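Local coordinates for E3 ubiquitin-protein ligase ORTHRUS 2 (Arabidopsis thaliana, PDB 7DUF), which probably acts as a RING-type E3 ubiquitin transferase, with a zinc-binding PHD finger whose peptide-recognition regions are shaped so that recognition of the histone H3 tail peptide is abrogated, at residues Met5-Cys19 with Cys37-Pro49. Numbering follows the deposited sequence.
With ZN (zinc ion), chain D; ZN (zinc ion), chain C.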
ATOM      1  N   MET A   5      -0.500   3.484 -17.398  1.00 85.92           N
ATOM      2  CA  MET A   5       0.353   3.733 -18.556  1.00 81.62           C
ATOM      3  C   MET A   5       0.257   2.615 -19.589  1.00 90.24           C
ATOM      4  O   MET A   5       0.065   2.876 -20.782  1.00 99.15           O
ATOM      5  CB  MET A   5       1.805   3.907 -18.109  1.00 76.60           C
ATOM      6  CG  MET A   5       2.189   5.327 -17.746  1.00 75.87           C
ATOM      7  SD  MET A   5       2.806   6.256 -19.159  1.00 96.11           S
ATOM      8  CE  MET A   5       3.982   5.084 -19.835  1.00 85.50           C
ATOM      9  N   ALA A   6       0.394   1.367 -19.147  1.00 87.62           N
ATOM     10  CA  ALA A   6       0.607   0.256 -20.067  1.00 86.82           C
ATOM     11  C   ALA A   6      -0.652  -0.032 -20.874  1.00 88.89           C
ATOM     12  O   ALA A   6      -1.688  -0.409 -20.316  1.00 88.75           O
ATOM     13  CB  ALA A   6       1.043  -0.989 -19.300  1.00 83.05           C
ATOM     14  N   ARG A   7      -0.557   0.146 -22.188  1.00 96.01           N
ATOM     15  CA  ARG A   7      -1.596  -0.285 -23.110  1.00 93.23           C
ATOM     16  C   ARG A   7      -1.309  -1.656 -23.707  1.00 96.00           C
ATOM     17  O   ARG A   7      -2.218  -2.270 -24.276  1.00 97.32           O
ATOM     18  CB  ARG A   7      -1.769   0.745 -24.231  1.00 86.73           C
ATOM     19  N   ASP A   8      -0.084  -2.147 -23.584  1.00 96.07           N
ATOM     20  CA  ASP A   8       0.305  -3.463 -24.083  1.00 89.84           C
ATOM     21  C   ASP A   8       0.561  -4.380 -22.883  1.00 83.45           C
ATOM     22  O   ASP A   8      -0.315  -4.469 -22.017  1.00 89.68           O
ATOM     23  CB  ASP A   8       1.480  -3.314 -25.040  1.00 80.52           C
ATOM     24  CG  ASP A   8       1.494  -4.381 -26.117  1.00 87.21           C
ATOM     25  OD1 ASP A   8       1.426  -5.579 -25.768  1.00 90.75           O
ATOM     26  OD2 ASP A   8       1.568  -4.024 -27.312  1.00 90.88           O
ATOM     27  N   ILE A   9       1.700  -5.052 -22.792  1.00 74.48           N
ATOM     28  CA  ILE A   9       1.981  -5.952 -21.681  1.00 72.43           C
ATOM     29  C   ILE A   9       2.578  -5.155 -20.531  1.00 72.07           C
ATOM     30  O   ILE A   9       3.322  -4.189 -20.730  1.00 70.89           O
ATOM     31  CB  ILE A   9       2.916  -7.102 -22.112  1.00 73.60           C
ATOM     32  CG1 ILE A   9       4.047  -6.573 -22.996  1.00 75.95           C
ATOM     33  CG2 ILE A   9       2.128  -8.184 -22.834  1.00 76.91           C
ATOM     34  CD1 ILE A   9       5.167  -7.571 -23.213  1.00 77.82           C
ATOM     35  N   GLN A  10       2.247  -5.564 -19.309  1.00 70.49           N
ATOM     36  CA  GLN A  10       2.749  -4.926 -18.102  1.00 67.21           C
ATOM     37  C   GLN A  10       3.944  -5.700 -17.565  1.00 69.46           C
ATOM     38  O   GLN A  10       3.975  -6.934 -17.622  1.00 73.74           O
ATOM     39  CB  GLN A  10       1.656  -4.843 -17.034  1.00 63.20           C
ATOM     40  CG  GLN A  10       0.297  -4.423 -17.566  1.00 63.60           C
ATOM     41  CD  GLN A  10      -0.835  -4.784 -16.625  1.00 67.60           C
ATOM     42  OE1 GLN A  10      -1.054  -4.119 -15.612  1.00 71.81           O
ATOM     43  NE2 GLN A  10      -1.563  -5.846 -16.955  1.00 73.13           N
ATOM     44  N   LEU A  11       4.926  -4.969 -17.037  1.00 70.57           N
ATOM     45  CA  LEU A  11       6.153  -5.565 -16.538  1.00 63.62           C
ATOM     46  C   LEU A  11       6.383  -5.174 -15.083  1.00 66.13           C
ATOM     47  O   LEU A  11       6.084  -4.041 -14.692  1.00 71.13           O
ATOM     48  CB  LEU A  11       7.359  -5.129 -17.384  1.00 65.04           C
ATOM     49  CG  LEU A  11       7.619  -5.959 -18.644  1.00 67.44           C
ATOM     50  CD1 LEU A  11       6.738  -5.483 -19.788  1.00 69.03           C
ATOM     51  CD2 LEU A  11       9.085  -5.909 -19.045  1.00 73.63           C
ATOM     52  N   PRO A  12       6.912  -6.085 -14.259  1.00 64.97           N
ATOM     53  CA  PRO A  12       7.139  -5.757 -12.846  1.00 58.91           C
ATOM     54  C   PRO A  12       8.433  -4.991 -12.624  1.00 63.95           C
ATOM     55  O   PRO A  12       8.959  -4.361 -13.546  1.00 66.17           O
ATOM     56  CB  PRO A  12       7.183  -7.136 -12.179  1.00 58.28           C
ATOM     57  CG  PRO A  12       7.762  -8.020 -13.235  1.00 63.24           C
ATOM     58  CD  PRO A  12       7.279  -7.480 -14.567  1.00 69.22           C
ATOM     59  N   CYS A  13       8.953  -5.041 -11.402  1.00 64.01           N
ATOM     60  CA  CYS A  13      10.185  -4.349 -11.056  1.00 65.07           C
ATOM     61  C   CYS A  13      11.361  -5.321 -11.031  1.00 77.48           C
ATOM     62  O   CYS A  13      11.212  -6.535 -11.182  1.00 76.78           O
ATOM     63  CB  CYS A  13      10.047  -3.634  -9.709  1.00 69.69           C
ATOM     64  SG  CYS A  13       9.361  -1.962  -9.823  1.00 88.23           S
ATOM     65  N   ASP A  14      12.549  -4.752 -10.814  1.00 88.06           N
ATOM     66  CA  ASP A  14      13.790  -5.486 -11.036  1.00 82.37           C
ATOM     67  C   ASP A  14      14.020  -6.560  -9.981  1.00 84.38           C
ATOM     68  O   ASP A  14      14.440  -7.677 -10.304  1.00 95.14           O
ATOM     69  CB  ASP A  14      14.972  -4.519 -11.036  1.00 81.68           C
ATOM     70  CG  ASP A  14      15.878  -4.712 -12.223  1.00 90.32           C
ATOM     71  OD1 ASP A  14      16.693  -3.807 -12.498  1.00 97.22           O
ATOM     72  OD2 ASP A  14      15.759  -5.759 -12.895  1.00100.66           O
ATOM     73  N   GLY A  15      13.754  -6.239  -8.716  1.00 88.69           N
ATOM     74  CA  GLY A  15      14.366  -6.897  -7.592  1.00 92.83           C
ATOM     75  C   GLY A  15      15.509  -6.088  -7.015  1.00 92.99           C
ATOM     76  O   GLY A  15      15.822  -6.218  -5.827  1.00 97.21           O
ATOM     77  N   ASP A  16      16.141  -5.264  -7.847  1.00 87.67           N
ATOM     78  CA  ASP A  16      16.982  -4.163  -7.407  1.00 85.90           C
ATOM     79  C   ASP A  16      16.201  -2.859  -7.320  1.00 96.14           C
ATOM     80  O   ASP A  16      16.749  -1.849  -6.866  1.00101.65           O
ATOM     81  CB  ASP A  16      18.178  -4.000  -8.347  1.00 75.04           C
ATOM     82  N   GLY A  17      14.941  -2.863  -7.750  1.00 87.93           N
ATOM     83  CA  GLY A  17      14.062  -1.724  -7.606  1.00 83.73           C
ATOM     84  C   GLY A  17      13.812  -0.912  -8.858  1.00 86.67           C
ATOM     85  O   GLY A  17      13.298   0.205  -8.750  1.00 92.60           O
ATOM     86  N   VAL A  18      14.149  -1.432 -10.036  1.00 80.32           N
ATOM     87  CA  VAL A  18      14.010  -0.700 -11.291  1.00 76.69           C
ATOM     88  C   VAL A  18      12.820  -1.261 -12.056  1.00 74.03           C
ATOM     89  O   VAL A  18      12.670  -2.484 -12.176  1.00 75.00           O
ATOM     90  CB  VAL A  18      15.293  -0.782 -12.136  1.00 74.57           C
ATOM     91  CG1 VAL A  18      15.171   0.094 -13.374  1.00 74.43           C
ATOM     92  CG2 VAL A  18      16.501  -0.372 -11.305  1.00 85.72           C
ATOM     93  N   CYS A  19      11.976  -0.370 -12.572  1.00 76.25           N
ATOM     94  CA  CYS A  19      10.841  -0.790 -13.385  1.00 71.39           C
ATOM     95  C   CYS A  19      11.338  -1.335 -14.717  1.00 69.55           C
ATOM     96  O   CYS A  19      12.038  -0.638 -15.460  1.00 70.93           O
ATOM     97  CB  CYS A  19       9.882   0.376 -13.610  1.00 72.80           C
ATOM     98  SG  CYS A  19       8.412  -0.044 -14.581  1.00 84.66           S
ATOM     99  N   CYS A  37       2.493 -13.065  -4.418  1.00 74.71           N
ATOM    100  CA  CYS A  37       3.877 -13.364  -4.760  1.00 74.05           C
ATOM    101  C   CYS A  37       4.867 -12.353  -4.196  1.00 75.48           C
ATOM    102  O   CYS A  37       6.076 -12.600  -4.252  1.00 77.88           O
ATOM    103  CB  CYS A  37       4.036 -13.434  -6.282  1.00 73.37           C
ATOM    104  SG  CYS A  37       3.732 -11.866  -7.129  1.00 81.80           S
ATOM    105  N   VAL A  38       4.380 -11.235  -3.656  1.00 76.12           N
ATOM    106  CA  VAL A  38       5.200 -10.150  -3.123  1.00 73.79           C
ATOM    107  C   VAL A  38       6.203  -9.703  -4.179  1.00 72.47           C
ATOM    108  O   VAL A  38       7.417  -9.700  -3.947  1.00 76.26           O
ATOM    109  CB  VAL A  38       5.898 -10.562  -1.813  1.00 66.04           C
ATOM    110  CG1 VAL A  38       6.397  -9.331  -1.071  1.00 70.88           C
ATOM    111  CG2 VAL A  38       4.948 -11.361  -0.936  1.00 72.29           C
ATOM    112  N   THR A  39       5.699  -9.342  -5.353  1.00 72.09           N
ATOM    113  CA  THR A  39       6.539  -8.730  -6.372  1.00 67.21           C
ATOM    114  C   THR A  39       6.244  -7.243  -6.438  1.00 71.65           C
ATOM    115  O   THR A  39       5.068  -6.857  -6.492  1.00 70.36           O
ATOM    116  CB  THR A  39       6.293  -9.367  -7.738  1.00 66.95           C
ATOM    117  OG1 THR A  39       6.324 -10.794  -7.616  1.00 79.69           O
ATOM    118  CG2 THR A  39       7.357  -8.925  -8.732  1.00 62.49           C
ATOM    119  N   PRO A  40       7.256  -6.379  -6.416  1.00 69.62           N
ATOM    120  CA  PRO A  40       6.993  -4.942  -6.532  1.00 63.00           C
ATOM    121  C   PRO A  40       6.663  -4.556  -7.965  1.00 64.96           C
ATOM    122  O   PRO A  40       7.286  -5.029  -8.919  1.00 71.84           O
ATOM    123  CB  PRO A  40       8.307  -4.303  -6.070  1.00 63.81           C
ATOM    124  CG  PRO A  40       9.343  -5.325  -6.381  1.00 67.88           C
ATOM    125  CD  PRO A  40       8.685  -6.671  -6.212  1.00 70.83           C
ATOM    126  N   TRP A  41       5.661  -3.694  -8.107  1.00 61.39           N
ATOM    127  CA  TRP A  41       5.233  -3.196  -9.405  1.00 57.51           C
ATOM    128  C   TRP A  41       5.212  -1.677  -9.379  1.00 66.94           C
ATOM    129  O   TRP A  41       4.872  -1.068  -8.359  1.00 79.06           O
ATOM    130  CB  TRP A  41       3.842  -3.725  -9.783  1.00 56.54           C
ATOM    131  CG  TRP A  41       3.806  -5.194 -10.061  1.00 55.05           C
ATOM    132  CD1 TRP A  41       3.938  -6.200  -9.152  1.00 60.79           C
ATOM    133  CD2 TRP A  41       3.621  -5.825 -11.334  1.00 57.22           C
ATOM    134  NE1 TRP A  41       3.852  -7.419  -9.779  1.00 63.64           N
ATOM    135  CE2 TRP A  41       3.656  -7.216 -11.119  1.00 58.50           C
ATOM    136  CE3 TRP A  41       3.431  -5.347 -12.635  1.00 64.59           C
ATOM    137  CZ2 TRP A  41       3.507  -8.136 -12.155  1.00 66.33           C
ATOM    138  CZ3 TRP A  41       3.285  -6.264 -13.664  1.00 67.35           C
ATOM    139  CH2 TRP A  41       3.323  -7.641 -13.417  1.00 66.88           C
ATOM    140  N   HIS A  42       5.582  -1.066 -10.502  1.00 62.94           N
ATOM    141  CA  HIS A  42       5.493   0.382 -10.646  1.00 66.26           C
ATOM    142  C   HIS A  42       4.043   0.747 -10.936  1.00 66.79           C
ATOM    143  O   HIS A  42       3.520   0.435 -12.012  1.00 70.86           O
ATOM    144  CB  HIS A  42       6.423   0.870 -11.752  1.00 72.80           C
ATOM    145  CG  HIS A  42       6.555   2.359 -11.814  1.00 71.33           C
ATOM    146  ND1 HIS A  42       7.121   3.014 -12.885  1.00 80.40           N
ATOM    147  CD2 HIS A  42       6.190   3.322 -10.934  1.00 71.84           C
ATOM    148  CE1 HIS A  42       7.101   4.315 -12.664  1.00 80.58           C
ATOM    149  NE2 HIS A  42       6.541   4.530 -11.486  1.00 75.56           N
ATOM    150  N   VAL A  43       3.390   1.409  -9.977  1.00 66.93           N
ATOM    151  CA  VAL A  43       1.955   1.659 -10.083  1.00 69.22           C
ATOM    152  C   VAL A  43       1.638   2.573 -11.259  1.00 67.89           C
ATOM    153  O   VAL A  43       0.527   2.537 -11.800  1.00 72.38           O
ATOM    154  CB  VAL A  43       1.412   2.229  -8.755  1.00 69.50           C
ATOM    155  CG1 VAL A  43       1.586   3.742  -8.696  1.00 68.06           C
ATOM    156  CG2 VAL A  43      -0.048   1.843  -8.568  1.00 70.47           C
ATOM    157  N   SER A  44       2.602   3.393 -11.685  1.00 70.30           N
ATOM    158  CA  SER A  44       2.363   4.272 -12.825  1.00 69.70           C
ATOM    159  C   SER A  44       2.236   3.477 -14.118  1.00 71.83           C
ATOM    160  O   SER A  44       1.407   3.805 -14.975  1.00 73.67           O
ATOM    161  CB  SER A  44       3.487   5.302 -12.936  1.00 73.45           C
ATOM    162  OG  SER A  44       3.754   5.616 -14.292  1.00 88.21           O
ATOM    163  N   CYS A  45       3.039   2.427 -14.271  1.00 74.56           N
ATOM    164  CA  CYS A  45       3.088   1.645 -15.498  1.00 67.48           C
ATOM    165  C   CYS A  45       2.062   0.519 -15.533  1.00 65.40           C
ATOM    166  O   CYS A  45       2.149  -0.353 -16.403  1.00 77.54           O
ATOM    167  CB  CYS A  45       4.492   1.067 -15.693  1.00 63.04           C
ATOM    168  SG  CYS A  45       5.760   2.293 -16.093  1.00 71.75           S
ATOM    169  N   LEU A  46       1.102   0.509 -14.613  1.00 67.53           N
ATOM    170  CA  LEU A  46       0.083  -0.529 -14.613  1.00 63.36           C
ATOM    171  C   LEU A  46      -0.982  -0.234 -15.666  1.00 71.35           C
ATOM    172  O   LEU A  46      -1.105   0.884 -16.169  1.00 76.14           O
ATOM    173  CB  LEU A  46      -0.565  -0.650 -13.234  1.00 67.01           C
ATOM    174  CG  LEU A  46       0.208  -1.444 -12.179  1.00 63.69           C
ATOM    175  CD1 LEU A  46      -0.566  -1.486 -10.872  1.00 65.65           C
ATOM    176  CD2 LEU A  46       0.508  -2.850 -12.674  1.00 57.98           C
ATOM    177  N   SER A  47      -1.755  -1.268 -16.002  1.00 70.43           N
ATOM    178  CA  SER A  47      -2.866  -1.087 -16.930  1.00 66.35           C
ATOM    179  C   SER A  47      -4.095  -0.542 -16.213  1.00 73.70           C
ATOM    180  O   SER A  47      -4.732   0.406 -16.686  1.00 80.71           O
ATOM    181  CB  SER A  47      -3.193  -2.409 -17.628  1.00 68.63           C
ATOM    182  OG  SER A  47      -2.482  -2.533 -18.847  1.00 78.37           O
ATOM    183  N   SER A  48      -4.438  -1.130 -15.068  1.00 73.82           N
ATOM    184  CA  SER A  48      -5.565  -0.685 -14.251  1.00 68.52           C
ATOM    185  C   SER A  48      -5.073  -0.510 -12.821  1.00 63.51           C
ATOM    186  O   SER A  48      -5.119  -1.451 -12.016  1.00 62.25           O
ATOM    187  CB  SER A  48      -6.728  -1.672 -14.321  1.00 71.91           C
ATOM    188  OG  SER A  48      -7.381  -1.602 -15.578  1.00 89.91           O
ATOM    189  N   PRO A  49      -4.581   0.678 -12.474  1.00 59.32           N
ATOM    190  CA  PRO A  49      -4.164   0.915 -11.097  1.00 54.43           C
ATOM    191  C   PRO A  49      -5.344   0.789 -10.157  1.00 61.87           C
ATOM    192  O   PRO A  49      -6.507   0.991 -10.557  1.00 68.03           O
ATOM    193  CB  PRO A  49      -3.624   2.351 -11.136  1.00 55.98           C
ATOM    194  CG  PRO A  49      -3.265   2.580 -12.570  1.00 61.79           C
ATOM    195  CD  PRO A  49      -4.317   1.841 -13.336  1.00 65.38           C
TER
HETATM  196 ZN    ZN D 402       7.616   2.132 -14.707  1.00 94.69          ZN
HETATM  197 ZN    ZN C 401       1.487 -11.423  -7.567  1.00 98.99          ZN
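P12 on W41 and the shared zinc of C19, H42 and C45 mark this as a mixed contact of packing, hydrogen bonds and metal binding, in which the irregular N-terminal segment 5-19 runs over strand 40-42 and the loop after it. P12 CB stands 3.7 Å from the centroid of the W41 six-membered ring and 13° off its normal, a CH-pi contact over the face. With CG anti to the carbonyl carbon (chi1 -68°), the indole comes nearer to segment 5-19 than its CB and turns one face to P12, while W59 meets it edge-to-face. A leucine in place of W41 would probably leave P12 without its flat platform and W59 without its aromatic partner. Beside this contact, C13 N donates to P40 O at 3.0 Å. Further along, S47 is gripped twice: its OG donates to A6 O at 2.7 Å, and its N donates to Q10 OE1 at 3.0 Å, coming in 51° above the amide's carbonyl plane. M5 N adds a hydrogen bond to S44 O, 3.1 Å long. One zinc ion is bound by C19 SG at 2.3 Å, H42 ND1 at 2.1 Å and C45 SG, with C22 completing the site; C19 SG lies at the imidazole edge, and E30 holds H42 NE2. C37 belongs to the second site, with C34, C61 and C64. Four cysteines, a histidine and three cysteines in chain order, alternate pairs sharing a zinc, form the PHD-finger cross-brace.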